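Local coordinates for E3 ubiquitin-protein ligase RNF31 (Mus musculus, PDB 5Y3T) that transfers ubiquitin as an E3 ligase and interacts with HOIL-1, probably through this helical UBA-pair region, at residues L108-K113 / E133-R138; R96-K101 / Q118-H123; L34-T39 / K78-R83; E59-Q64 / G69-Q74. One frame throughout, in Å; residues are numbered along the deposited sequence.

Contact 1 (L108-K113 / E133-R138)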
loop_
_atom_site.group_PDB
_atom_site.type_symbol
_atom_site.label_atom_id
_atom_site.label_comp_id
_atom_site.label_asym_id
_atom_site.label_seq_id
_atom_site.Cartn_x
_atom_site.Cartn_y
_atom_site.Cartn_z
ATOM N N LEU B 108 -10.152 1.185 15.908
ATOM C CA LEU B 108 -11.496 1.396 15.378
ATOM C C LEU B 108 -12.590 0.676 16.152
ATOM O O LEU B 108 -13.700 0.589 15.640
ATOM C CB LEU B 108 -11.545 0.968 13.896
ATOM C CG LEU B 108 -11.230 2.063 12.872
ATOM C CD1 LEU B 108 -10.113 3.024 13.303
ATOM C CD2 LEU B 108 -10.930 1.417 11.527
ATOM N N GLY B 109 -12.297 0.181 17.362
ATOM C CA GLY B 109 -13.256 -0.627 18.136
ATOM C C GLY B 109 -13.062 -2.157 18.216
ATOM O O GLY B 109 -13.593 -2.795 19.100
ATOM N N PHE B 110 -12.302 -2.766 17.322
ATOM C CA PHE B 110 -12.320 -4.227 17.164
ATOM C C PHE B 110 -10.977 -4.877 17.389
ATOM O O PHE B 110 -10.175 -4.965 16.476
ATOM C CB PHE B 110 -12.856 -4.529 15.781
ATOM C CG PHE B 110 -14.205 -3.991 15.603
ATOM C CD1 PHE B 110 -15.293 -4.654 16.179
ATOM C CD2 PHE B 110 -14.403 -2.777 14.990
ATOM C CE1 PHE B 110 -16.582 -4.137 16.067
ATOM C CE2 PHE B 110 -15.687 -2.253 14.865
ATOM C CZ PHE B 110 -16.774 -2.925 15.424
ATOM N N GLY B 111 -10.746 -5.322 18.624
ATOM C CA GLY B 111 -9.513 -6.036 19.012
ATOM C C GLY B 111 -9.614 -7.543 18.809
ATOM O O GLY B 111 -10.637 -8.035 18.350
ATOM N N PRO B 112 -8.548 -8.287 19.129
ATOM C CA PRO B 112 -8.565 -9.772 19.112
ATOM C C PRO B 112 -9.792 -10.389 19.796
ATOM O O PRO B 112 -10.482 -11.261 19.234
ATOM C CB PRO B 112 -7.285 -10.136 19.870
ATOM C CG PRO B 112 -6.357 -8.989 19.610
ATOM C CD PRO B 112 -7.205 -7.754 19.449
ATOM N N LYS B 113 -10.111 -9.892 20.976
ATOM C CA LYS B 113 -11.235 -10.447 21.704
ATOM C C LYS B 113 -12.602 -10.303 20.994
ATOM O O LYS B 113 -13.463 -11.144 21.230
ATOM C CB LYS B 113 -11.231 -9.939 23.148
ATOM C CG LYS B 113 -9.897 -10.258 23.852
ATOM C CD LYS B 113 -10.036 -10.825 25.262
ATOM C CE LYS B 113 -8.720 -11.430 25.749
ATOM N NZ LYS B 113 -8.821 -12.043 27.110
ATOM N N GLU B 133 -17.659 -6.840 8.120
ATOM C CA GLU B 133 -18.209 -8.049 8.785
ATOM C C GLU B 133 -18.363 -7.888 10.312
ATOM O O GLU B 133 -19.374 -8.230 10.875
ATOM C CB GLU B 133 -17.373 -9.319 8.441
ATOM C CG GLU B 133 -18.187 -10.635 8.429
ATOM C CD GLU B 133 -17.339 -11.902 8.617
ATOM O OE1 GLU B 133 -17.427 -12.834 7.772
ATOM O OE2 GLU B 133 -16.568 -11.982 9.608
ATOM N N LEU B 134 -17.362 -7.315 10.955
ATOM C CA LEU B 134 -17.353 -7.037 12.397
ATOM C C LEU B 134 -18.422 -6.070 12.903
ATOM O O LEU B 134 -18.747 -6.067 14.093
ATOM C CB LEU B 134 -15.979 -6.459 12.791
ATOM C CG LEU B 134 -14.819 -7.461 12.879
ATOM C CD1 LEU B 134 -13.461 -6.790 12.741
ATOM C CD2 LEU B 134 -14.879 -8.234 14.187
ATOM N N GLN B 135 -18.928 -5.215 12.030
ATOM C CA GLN B 135 -19.958 -4.244 12.414
ATOM C C GLN B 135 -21.361 -4.632 11.977
ATOM O O GLN B 135 -22.322 -3.912 12.280
ATOM C CB GLN B 135 -19.627 -2.885 11.845
ATOM C CG GLN B 135 -18.415 -2.251 12.498
ATOM C CD GLN B 135 -18.072 -0.922 11.864
ATOM O OE1 GLN B 135 -17.924 0.086 12.543
ATOM N NE2 GLN B 135 -18.002 -0.908 10.565
ATOM N N ARG B 136 -21.491 -5.751 11.279
ATOM C CA ARG B 136 -22.802 -6.270 10.970
ATOM C C ARG B 136 -23.703 -6.305 12.190
ATOM O O ARG B 136 -24.805 -5.742 12.149
ATOM C CB ARG B 136 -22.726 -7.643 10.320
ATOM C CG ARG B 136 -22.404 -7.556 8.840
ATOM C CD ARG B 136 -23.015 -8.676 7.984
ATOM N NE ARG B 136 -23.019 -8.186 6.620
ATOM C CZ ARG B 136 -21.951 -8.131 5.831
ATOM N NH1 ARG B 136 -20.751 -8.625 6.221
ATOM N NH2 ARG B 136 -22.078 -7.582 4.629
ATOM N N GLN B 137 -23.241 -6.894 13.281
ATOM C CA GLN B 137 -24.098 -6.975 14.490
ATOM C C GLN B 137 -24.557 -5.618 15.010
ATOM O O GLN B 137 -25.656 -5.500 15.532
ATOM C CB GLN B 137 -23.433 -7.764 15.604
ATOM C CG GLN B 137 -23.576 -9.271 15.406
ATOM C CD GLN B 137 -23.333 -10.075 16.681
ATOM O OE1 GLN B 137 -22.675 -9.609 17.621
ATOM N NE2 GLN B 137 -23.865 -11.291 16.714
ATOM N N ARG B 138 -23.730 -4.589 14.849
ATOM C CA ARG B 138 -24.111 -3.273 15.282
ATOM C C ARG B 138 -25.298 -2.743 14.456
ATOM O O ARG B 138 -26.116 -2.032 15.019
ATOM C CB ARG B 138 -22.928 -2.305 15.209
ATOM C CG ARG B 138 -22.049 -2.390 16.411
ATOM C CD ARG B 138 -20.719 -1.655 16.272
ATOM N NE ARG B 138 -19.971 -1.888 17.502
ATOM C CZ ARG B 138 -20.209 -1.284 18.678
ATOM N NH1 ARG B 138 -21.158 -0.333 18.814
ATOM N NH2 ARG B 138 -19.471 -1.624 19.742
#
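F110 reaches from the 108-113 loop onto helix 127-145 and meets L134, Q135 and R138 there. The apolar contact comes first. With CG anti to its own carbonyl carbon (chi1 -59°), the phenyl group points at the helix, and L134 slides past it in the opposite sense. L134 CB sits over one ring face, displaced toward the rim, in a CH-pi contact 4.1 Å from the F110 centroid and 18° off the normal. At the root of the ring L134 CD1 packs on F110 CB at 3.8 Å; farther out, F110 CE1 comes to 3.5 Å from L134 O. Of the two polar side chains, Q135 offers its aliphatic CG and R138 its NE. Q135 crosses the ring at about a right angle and brings CG to 3.4 Å from F110 CZ; its amide OE1 instead bonds the backbone of another protein's chain. R138 arrives obliquely and less closely, NE 4.0 Å from F110 CZ. Cut back to an alanine, this position is likely to leave L134 CB without its aromatic surface and a gap beside Q135 CG. In the backbone, G109, with positive phi, is the C-prime residue of a Schellman motif ending helix 87-107, and it turns the chain so that F110 can face the last helix. A Leu-Gly-Phe loop after a helix is consistent with the loop following the first helix of a UBA fold. The chemistry implies a hydrophobic hold between loop and helix, with Q135 packed on F110 by its aliphatic part and given over to a partner protein at its amide.

Contact 2 (R96-K101 / Q118-H123)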
loop_
_atom_site.group_PDB
_atom_site.type_symbol
_atom_site.label_atom_id
_atom_site.label_comp_id
_atom_site.label_asym_id
_atom_site.label_seq_id
_atom_site.Cartn_x
_atom_site.Cartn_y
_atom_site.Cartn_z
ATOM N N ARG B 96 4.149 -8.406 9.645
ATOM C CA ARG B 96 3.999 -6.962 9.814
ATOM C C ARG B 96 2.697 -6.422 9.260
ATOM O O ARG B 96 2.018 -5.658 9.923
ATOM C CB ARG B 96 5.193 -6.233 9.195
ATOM C CG ARG B 96 6.458 -6.420 10.035
ATOM C CD ARG B 96 7.686 -6.093 9.230
ATOM N NE ARG B 96 8.887 -6.246 10.006
ATOM C CZ ARG B 96 10.099 -5.803 9.668
ATOM N NH1 ARG B 96 10.319 -5.145 8.547
ATOM N NH2 ARG B 96 11.102 -5.999 10.498
ATOM N N ALA B 97 2.343 -6.813 8.053
ATOM C CA ALA B 97 1.031 -6.460 7.486
ATOM C C ALA B 97 -0.129 -6.818 8.414
ATOM O O ALA B 97 -0.989 -5.985 8.634
ATOM C CB ALA B 97 0.799 -7.076 6.102
ATOM N N ARG B 98 -0.123 -8.021 8.980
ATOM C CA ARG B 98 -1.209 -8.438 9.843
ATOM C C ARG B 98 -1.199 -7.729 11.195
ATOM O O ARG B 98 -2.253 -7.379 11.687
ATOM C CB ARG B 98 -1.133 -9.930 10.076
ATOM C CG ARG B 98 -2.234 -10.455 10.980
ATOM C CD ARG B 98 -3.576 -10.657 10.254
ATOM N NE ARG B 98 -4.094 -11.765 11.001
ATOM C CZ ARG B 98 -4.366 -12.990 10.578
ATOM N NH1 ARG B 98 -4.422 -13.351 9.300
ATOM N NH2 ARG B 98 -4.710 -13.848 11.501
ATOM N N ARG B 99 -0.018 -7.588 11.810
ATOM C CA ARG B 99 0.168 -6.745 13.000
ATOM C C ARG B 99 -0.372 -5.334 12.827
ATOM O O ARG B 99 -1.057 -4.817 13.710
ATOM C CB ARG B 99 1.643 -6.661 13.426
ATOM C CG ARG B 99 1.813 -6.191 14.860
ATOM C CD ARG B 99 3.265 -5.959 15.249
ATOM N NE ARG B 99 3.958 -7.228 15.389
ATOM C CZ ARG B 99 5.108 -7.581 14.804
ATOM N NH1 ARG B 99 5.799 -6.764 13.993
ATOM N NH2 ARG B 99 5.583 -8.796 15.036
ATOM N N ARG B 100 -0.069 -4.719 11.695
ATOM C CA ARG B 100 -0.479 -3.354 11.427
ATOM C C ARG B 100 -2.001 -3.270 11.318
ATOM O O ARG B 100 -2.641 -2.272 11.736
ATOM C CB ARG B 100 0.221 -2.872 10.141
ATOM C CG ARG B 100 -0.104 -1.453 9.704
ATOM C CD ARG B 100 0.644 -0.993 8.462
ATOM N NE ARG B 100 0.635 -1.944 7.351
ATOM C CZ ARG B 100 -0.399 -2.175 6.523
ATOM N NH1 ARG B 100 -1.588 -1.555 6.667
ATOM N NH2 ARG B 100 -0.246 -3.067 5.543
ATOM N N LYS B 101 -2.593 -4.309 10.739
ATOM C CA LYS B 101 -4.025 -4.305 10.529
ATOM C C LYS B 101 -4.788 -4.565 11.830
ATOM O O LYS B 101 -5.825 -3.996 12.033
ATOM C CB LYS B 101 -4.403 -5.270 9.428
ATOM C CG LYS B 101 -3.921 -4.789 8.084
ATOM C CD LYS B 101 -4.102 -5.831 7.010
ATOM C CE LYS B 101 -3.269 -5.556 5.757
ATOM N NZ LYS B 101 -3.231 -6.799 4.947
ATOM N N GLN B 118 -9.863 -13.591 13.487
ATOM C CA GLN B 118 -10.693 -14.513 12.676
ATOM C C GLN B 118 -11.188 -13.834 11.406
ATOM O O GLN B 118 -11.116 -14.434 10.349
ATOM C CB GLN B 118 -11.884 -15.061 13.465
ATOM C CG GLN B 118 -11.490 -15.958 14.641
ATOM C CD GLN B 118 -10.804 -15.214 15.798
ATOM O OE1 GLN B 118 -10.893 -13.981 15.905
ATOM N NE2 GLN B 118 -10.098 -15.954 16.657
ATOM N N ALA B 119 -11.648 -12.575 11.514
ATOM C CA ALA B 119 -12.117 -11.793 10.343
ATOM C C ALA B 119 -11.028 -11.407 9.340
ATOM O O ALA B 119 -11.301 -11.319 8.147
ATOM C CB ALA B 119 -12.825 -10.528 10.802
ATOM N N LEU B 120 -9.817 -11.127 9.829
ATOM C CA LEU B 120 -8.702 -10.875 8.945
ATOM C C LEU B 120 -8.326 -12.139 8.177
ATOM O O LEU B 120 -8.132 -12.092 6.967
ATOM C CB LEU B 120 -7.495 -10.270 9.701
ATOM C CG LEU B 120 -7.652 -8.774 9.966
ATOM C CD1 LEU B 120 -6.580 -8.258 10.890
ATOM C CD2 LEU B 120 -7.688 -7.961 8.672
ATOM N N PHE B 121 -8.229 -13.259 8.871
ATOM C CA PHE B 121 -8.002 -14.566 8.210
ATOM C C PHE B 121 -9.117 -14.876 7.215
ATOM O O PHE B 121 -8.850 -15.209 6.034
ATOM C CB PHE B 121 -7.862 -15.719 9.245
ATOM C CG PHE B 121 -7.730 -17.081 8.622
ATOM C CD1 PHE B 121 -6.546 -17.477 8.023
ATOM C CD2 PHE B 121 -8.815 -17.957 8.587
ATOM C CE1 PHE B 121 -6.438 -18.731 7.420
ATOM C CE2 PHE B 121 -8.714 -19.201 7.974
ATOM C CZ PHE B 121 -7.526 -19.594 7.403
ATOM N N GLN B 122 -10.360 -14.753 7.681
ATOM C CA GLN B 122 -11.547 -15.028 6.846
ATOM C C GLN B 122 -11.545 -14.260 5.525
ATOM O O GLN B 122 -11.978 -14.803 4.512
ATOM C CB GLN B 122 -12.861 -14.779 7.634
ATOM C CG GLN B 122 -14.055 -15.642 7.244
ATOM C CD GLN B 122 -13.782 -17.146 7.424
ATOM O OE1 GLN B 122 -13.293 -17.589 8.469
ATOM N NE2 GLN B 122 -14.075 -17.926 6.392
ATOM N N HIS B 123 -11.020 -13.029 5.509
ATOM C CA HIS B 123 -11.067 -12.178 4.293
ATOM C C HIS B 123 -9.760 -11.908 3.566
ATOM O O HIS B 123 -9.621 -10.877 2.899
ATOM C CB HIS B 123 -11.708 -10.866 4.687
ATOM C CG HIS B 123 -13.143 -11.019 4.969
ATOM N ND1 HIS B 123 -13.612 -11.309 6.226
ATOM C CD2 HIS B 123 -14.209 -11.056 4.140
ATOM C CE1 HIS B 123 -14.919 -11.459 6.172
ATOM N NE2 HIS B 123 -15.304 -11.328 4.917
#
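L120 packs against the aliphatic parts of R98 and K101. Its CD1 lies 3.9 Å from R98 CD and 4.0 Å from K101 CB, and L120 CB comes over one face of the R98 guanidinium, 3.9 Å from NE. R98 NH1 also approaches F121 N at 3.8 Å, a packing contact. With CG anti to the backbone N (chi1 180°), the R98 chain then bends at chi2 and chi3 to reach L120. Further out, its nitrogens are heavily used: NH1 makes a salt bridge to E75, NH2 bonds the A70 carbonyl, and F71 provides a cation-pi partner. A leucine replacing R98 would probably leave E75 without its countercharge and the A70 carbonyl without this donor. K101 runs extended past L120 to give its NZ to the G125 carbonyl. Just past the end of helix 116-122, H123 ND1 donates back to A119 O at 3.0 Å, in the ring plane and on a carbonyl lone pair, which fixes the imidazole beside that helix end. The segment axes approach to 11.3 Å at 132° between their directions. L120 also touches V102 and L105 of helix 87-107, while A119 touches A130, and H123 touches R129 and E133, of helix 127-145.

Contact 3 (L34-T39 / K78-R83)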
loop_
_atom_site.group_PDB
_atom_site.type_symbol
_atom_site.label_atom_id
_atom_site.label_comp_id
_atom_site.label_asym_id
_atom_site.label_seq_id
_atom_site.Cartn_x
_atom_site.Cartn_y
_atom_site.Cartn_z
ATOM N N LEU B 34 11.816 -16.357 -10.529
ATOM C CA LEU B 34 13.194 -16.254 -11.007
ATOM C C LEU B 34 14.168 -16.049 -9.851
ATOM O O LEU B 34 15.159 -16.758 -9.747
ATOM C CB LEU B 34 13.356 -15.130 -12.035
ATOM C CG LEU B 34 12.642 -15.299 -13.410
ATOM C CD1 LEU B 34 12.776 -14.092 -14.349
ATOM C CD2 LEU B 34 13.146 -16.541 -14.114
ATOM N N GLN B 35 13.875 -15.108 -8.971
ATOM C CA GLN B 35 14.772 -14.802 -7.836
ATOM C C GLN B 35 14.913 -15.947 -6.832
ATOM O O GLN B 35 16.023 -16.217 -6.393
ATOM C CB GLN B 35 14.245 -13.616 -7.043
ATOM C CG GLN B 35 14.224 -12.336 -7.816
ATOM C CD GLN B 35 15.608 -11.846 -7.999
ATOM O OE1 GLN B 35 16.215 -12.098 -9.020
ATOM N NE2 GLN B 35 16.131 -11.161 -6.998
ATOM N N TYR B 36 13.793 -16.568 -6.453
ATOM C CA TYR B 36 13.789 -17.684 -5.508
ATOM C C TYR B 36 14.467 -18.983 -6.013
ATOM O O TYR B 36 15.256 -19.594 -5.302
ATOM C CB TYR B 36 12.361 -18.007 -5.085
ATOM C CG TYR B 36 12.263 -18.893 -3.861
ATOM C CD1 TYR B 36 12.561 -18.394 -2.585
ATOM C CD2 TYR B 36 11.871 -20.224 -3.961
ATOM C CE1 TYR B 36 12.483 -19.200 -1.449
ATOM C CE2 TYR B 36 11.794 -21.042 -2.837
ATOM C CZ TYR B 36 12.093 -20.526 -1.583
ATOM O OH TYR B 36 12.017 -21.327 -0.475
ATOM N N SER B 37 14.163 -19.386 -7.236
ATOM C CA SER B 37 14.531 -20.697 -7.739
ATOM C C SER B 37 15.597 -20.723 -8.809
ATOM O O SER B 37 16.165 -21.773 -9.076
ATOM C CB SER B 37 13.300 -21.343 -8.297
ATOM O OG SER B 37 12.979 -20.704 -9.495
ATOM N N GLY B 38 15.837 -19.600 -9.470
ATOM C CA GLY B 38 16.676 -19.585 -10.658
ATOM C C GLY B 38 16.109 -20.370 -11.862
ATOM O O GLY B 38 16.800 -20.523 -12.862
ATOM N N THR B 39 14.870 -20.846 -11.793
ATOM C CA THR B 39 14.224 -21.585 -12.903
ATOM C C THR B 39 14.320 -20.867 -14.276
ATOM O O THR B 39 14.247 -19.622 -14.355
ATOM C CB THR B 39 12.739 -21.907 -12.577
ATOM O OG1 THR B 39 12.158 -22.673 -13.635
ATOM C CG2 THR B 39 11.906 -20.613 -12.416
ATOM N N LYS B 78 0.767 -12.064 -1.044
ATOM C CA LYS B 78 0.969 -10.627 -1.172
ATOM C C LYS B 78 2.381 -10.266 -0.639
ATOM O O LYS B 78 3.122 -9.553 -1.305
ATOM C CB LYS B 78 -0.149 -9.904 -0.436
ATOM C CG LYS B 78 -0.163 -8.389 -0.562
ATOM C CD LYS B 78 -1.528 -7.781 -0.168
ATOM C CE LYS B 78 -2.330 -8.490 0.966
ATOM N NZ LYS B 78 -1.756 -8.507 2.356
ATOM N N ALA B 79 2.772 -10.854 0.494
ATOM C CA ALA B 79 4.103 -10.614 1.095
ATOM C C ALA B 79 5.252 -11.187 0.254
ATOM O O ALA B 79 6.214 -10.500 -0.058
ATOM C CB ALA B 79 4.150 -11.148 2.522
ATOM N N TRP B 80 5.148 -12.458 -0.092
ATOM C CA TRP B 80 6.049 -13.094 -1.052
ATOM C C TRP B 80 6.298 -12.206 -2.275
ATOM O O TRP B 80 7.418 -11.940 -2.665
ATOM C CB TRP B 80 5.466 -14.459 -1.424
ATOM C CG TRP B 80 5.970 -15.063 -2.684
ATOM C CD1 TRP B 80 5.379 -15.055 -3.936
ATOM C CD2 TRP B 80 7.143 -15.805 -2.817
ATOM N NE1 TRP B 80 6.151 -15.747 -4.852
ATOM C CE2 TRP B 80 7.241 -16.214 -4.184
ATOM C CE3 TRP B 80 8.124 -16.176 -1.922
ATOM C CZ2 TRP B 80 8.264 -16.936 -4.640
ATOM C CZ3 TRP B 80 9.117 -16.881 -2.366
ATOM C CH2 TRP B 80 9.208 -17.262 -3.726
ATOM N N LEU B 81 5.237 -11.708 -2.848
ATOM C CA LEU B 81 5.328 -10.923 -4.067
ATOM C C LEU B 81 5.790 -9.506 -3.876
ATOM O O LEU B 81 6.443 -8.986 -4.765
ATOM C CB LEU B 81 3.982 -10.879 -4.796
ATOM C CG LEU B 81 3.513 -12.177 -5.454
ATOM C CD1 LEU B 81 2.287 -11.832 -6.255
ATOM C CD2 LEU B 81 4.564 -12.797 -6.358
ATOM N N ASP B 82 5.474 -8.854 -2.760
ATOM C CA ASP B 82 5.972 -7.482 -2.568
ATOM C C ASP B 82 7.475 -7.471 -2.283
ATOM O O ASP B 82 8.145 -6.489 -2.601
ATOM C CB ASP B 82 5.183 -6.725 -1.498
ATOM C CG ASP B 82 3.708 -6.508 -1.900
ATOM O OD1 ASP B 82 3.321 -6.577 -3.108
ATOM O OD2 ASP B 82 2.918 -6.301 -0.970
ATOM N N ARG B 83 8.010 -8.593 -1.781
ATOM C CA ARG B 83 9.413 -8.716 -1.539
ATOM C C ARG B 83 10.064 -9.579 -2.597
ATOM O O ARG B 83 11.161 -10.110 -2.398
ATOM C CB ARG B 83 9.644 -9.269 -0.138
ATOM C CG ARG B 83 9.012 -8.436 0.970
ATOM C CD ARG B 83 9.279 -6.926 0.878
ATOM N NE ARG B 83 10.702 -6.609 0.752
ATOM C CZ ARG B 83 11.208 -5.419 0.412
ATOM N NH1 ARG B 83 10.431 -4.376 0.127
ATOM N NH2 ARG B 83 12.522 -5.278 0.359
#
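An edge-to-face (T-shaped) aromatic pair, W80 against Y36, joins the C-terminal ends of helix 27-37 and helix 73-82. The edge of the indole's six-membered ring is directed at the tyrosine face: ring centroids are 5.1 Å apart and the planes stand at 74°. W80 CH2 does most of the touching, 3.5 Å from Y36 CG, which lies close to the indole plane. The same carbon is also 3.5 Å from Y36 CB, so the approach is to the base of the tyrosine ring and away from its hydroxyl end. Next to it, W80 CZ3 lies over the ring, 3.8 Å from Y36 CD1. W80 has its CG anti to the backbone N (chi1 161°), a setting that swings the long indole off its helix and across to Y36, although the nearest CA atoms, those of Y36 and W80, are 10.0 Å apart. Within the all-helical UBA-pair region, the two rings fill a junction of several helices: W80 also rests on L50 and V53 of helix 42-64 and on S32 of helix 27-37, and Y36 on M56 and on L87 of helix 87-107. The helix ends at S37, and G38, with positive phi, is the first residue to leave helical geometry. There S37 OG accepts from T39 N at 3.0 Å, nearly straight at 166°, forming an ST turn; the same hydroxyl is hydrogen-bonded to the A33 carbonyl, and T39 OG1 in turn takes the N-H of V41. At the far end of the other segment, R83 turns its guanidinium to E89 in a salt bridge.

Contact 4 (E59-Q64 / G69-Q74)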
loop_
_atom_site.group_PDB
_atom_site.type_symbol
_atom_site.label_atom_id
_atom_site.label_comp_id
_atom_site.label_asym_id
_atom_site.label_seq_id
_atom_site.Cartn_x
_atom_site.Cartn_y
_atom_site.Cartn_z
ATOM N N GLU B 59 3.011 -20.629 7.721
ATOM C CA GLU B 59 3.424 -21.325 8.966
ATOM C C GLU B 59 4.543 -20.579 9.681
ATOM O O GLU B 59 4.455 -20.382 10.892
ATOM C CB GLU B 59 3.721 -22.852 8.817
ATOM C CG GLU B 59 4.696 -23.320 7.739
ATOM C CD GLU B 59 4.535 -24.812 7.387
ATOM O OE1 GLU B 59 4.219 -25.627 8.293
ATOM O OE2 GLU B 59 4.719 -25.181 6.197
ATOM N N LEU B 60 5.550 -20.117 8.955
ATOM C CA LEU B 60 6.648 -19.321 9.572
ATOM C C LEU B 60 6.135 -17.996 10.103
ATOM O O LEU B 60 6.528 -17.577 11.194
ATOM C CB LEU B 60 7.797 -19.067 8.586
ATOM C CG LEU B 60 8.508 -20.274 7.977
ATOM C CD1 LEU B 60 9.540 -19.811 6.963
ATOM C CD2 LEU B 60 9.146 -21.171 9.030
ATOM N N ALA B 61 5.222 -17.351 9.375
ATOM C CA ALA B 61 4.550 -16.189 9.947
ATOM C C ALA B 61 3.900 -16.500 11.332
ATOM O O ALA B 61 4.128 -15.780 12.327
ATOM C CB ALA B 61 3.524 -15.675 8.966
ATOM N N GLY B 62 3.094 -17.578 11.393
ATOM C CA GLY B 62 2.480 -18.035 12.648
ATOM C C GLY B 62 3.468 -18.346 13.770
ATOM O O GLY B 62 3.212 -18.064 14.932
ATOM N N GLN B 63 4.599 -18.929 13.412
ATOM C CA GLN B 63 5.687 -19.152 14.350
ATOM C C GLN B 63 6.361 -17.889 14.874
ATOM O O GLN B 63 6.704 -17.816 16.050
ATOM C CB GLN B 63 6.728 -20.048 13.705
ATOM C CG GLN B 63 6.192 -21.455 13.545
ATOM C CD GLN B 63 7.130 -22.352 12.792
ATOM O OE1 GLN B 63 8.296 -21.999 12.537
ATOM N NE2 GLN B 63 6.635 -23.534 12.430
ATOM N N GLN B 64 6.551 -16.900 14.011
ATOM C CA GLN B 64 7.309 -15.706 14.394
ATOM C C GLN B 64 6.532 -14.819 15.305
ATOM O O GLN B 64 7.102 -14.276 16.204
ATOM C CB GLN B 64 7.883 -14.974 13.171
ATOM C CG GLN B 64 8.925 -15.846 12.436
ATOM C CD GLN B 64 10.176 -16.141 13.277
ATOM O OE1 GLN B 64 10.631 -17.293 13.420
ATOM N NE2 GLN B 64 10.718 -15.098 13.858
ATOM N N GLY B 69 -2.650 -14.901 15.285
ATOM C CA GLY B 69 -3.612 -15.767 14.666
ATOM C C GLY B 69 -2.971 -16.383 13.462
ATOM O O GLY B 69 -1.751 -16.384 13.316
ATOM N N ALA B 70 -3.826 -16.865 12.579
ATOM C CA ALA B 70 -3.431 -17.717 11.496
ATOM C C ALA B 70 -3.425 -16.869 10.247
ATOM O O ALA B 70 -4.343 -16.092 10.018
ATOM C CB ALA B 70 -4.429 -18.862 11.356
ATOM N N PHE B 71 -2.417 -17.098 9.417
ATOM C CA PHE B 71 -2.208 -16.374 8.174
ATOM C C PHE B 71 -2.819 -17.111 6.998
ATOM O O PHE B 71 -2.720 -18.350 6.902
ATOM C CB PHE B 71 -0.698 -16.126 7.978
ATOM C CG PHE B 71 -0.095 -15.282 9.095
ATOM C CD1 PHE B 71 0.321 -15.868 10.282
ATOM C CD2 PHE B 71 0.000 -13.891 8.966
ATOM C CE1 PHE B 71 0.828 -15.094 11.328
ATOM C CE2 PHE B 71 0.495 -13.109 10.003
ATOM C CZ PHE B 71 0.907 -13.708 11.187
ATOM N N SER B 72 -3.454 -16.338 6.115
ATOM C CA SER B 72 -4.076 -16.837 4.898
ATOM C C SER B 72 -3.086 -16.829 3.753
ATOM O O SER B 72 -2.106 -16.110 3.787
ATOM C CB SER B 72 -5.272 -15.960 4.509
ATOM O OG SER B 72 -4.886 -14.611 4.363
ATOM N N CYS B 73 -3.383 -17.626 2.727
ATOM C CA CYS B 73 -2.590 -17.723 1.503
ATOM C C CYS B 73 -2.583 -16.391 0.816
ATOM O O CYS B 73 -1.599 -16.033 0.263
ATOM C CB CYS B 73 -3.179 -18.762 0.520
ATOM S SG CYS B 73 -3.595 -20.382 1.230
ATOM N N GLN B 74 -3.682 -15.651 0.835
ATOM C CA GLN B 74 -3.725 -14.336 0.159
ATOM C C GLN B 74 -2.703 -13.399 0.842
ATOM O O GLN B 74 -1.993 -12.703 0.173
ATOM C CB GLN B 74 -5.128 -13.714 0.123
ATOM C CG GLN B 74 -6.198 -14.549 -0.604
ATOM C CD GLN B 74 -6.675 -15.837 0.146
ATOM O OE1 GLN B 74 -7.355 -15.780 1.188
ATOM N NE2 GLN B 74 -6.310 -17.004 -0.396
#
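F71 holds its CG anti to its carbonyl carbon (chi1 -61°), and with chi2 at 84° the ring is laid broadside against A61 on helix 42-64. Within the UBA-pair region this is the link between two consecutive helices, 42-64 and 73-82: the first helix ends, a short connection follows, and A70 and F71, in extended conformation, lead the chain to S72, the N-cap of helix 73-82. The ring takes the alanine methyl squarely. A61 CB stands 3.5 Å from the F71 centroid, 14° off the normal, a CH-pi contact over the middle of the face. The ring also leans on the helix backbone, with F71 CE1 3.4 Å from A61 C, while G62 N approaches the ring obliquely. G62 has no side chain, and its backbone contributes to this surface. The ring is therefore covered by main chain as well as by methyl. From the opposite side of the ring comes R98 of helix 87-107, whose guanidinium makes a cation-pi contact, so F71 lies between an alanine methyl and a charged group. C94 of the same helix also touches both A61 and F71. Two polar atoms near the ring have partners outside the pair: the A70 carbonyl accepts from R98, and S72 OG is hydrogen-bonded to E75 besides capping a backbone N of the helix that follows. At the far end of the ring, F71 CZ lies 4.0 Å from A61 O.

In the fold
Contacts 2 and 4 are the buried pair, their centres about 10 Å apart, and R98 joins them: its side chain packs on L120 in one and its guanidinium meets F71 and A70 O in the other. Contacts 1 and 3 are partly buried and lie on opposite sides of the chain's centre, about 34 Å apart between centres. Contact 3 shares helix 73-82 with contact 4 and reaches contact 2 where K78 NZ comes near K101 NZ, two like charges. Contact 1 meets contact 2 where E133 and L134 pack on H123 and A119. Aromatic faces recur in contacts 1, 3 and 4; in contact 2 the arginine and lysine stems pack on a leucine instead.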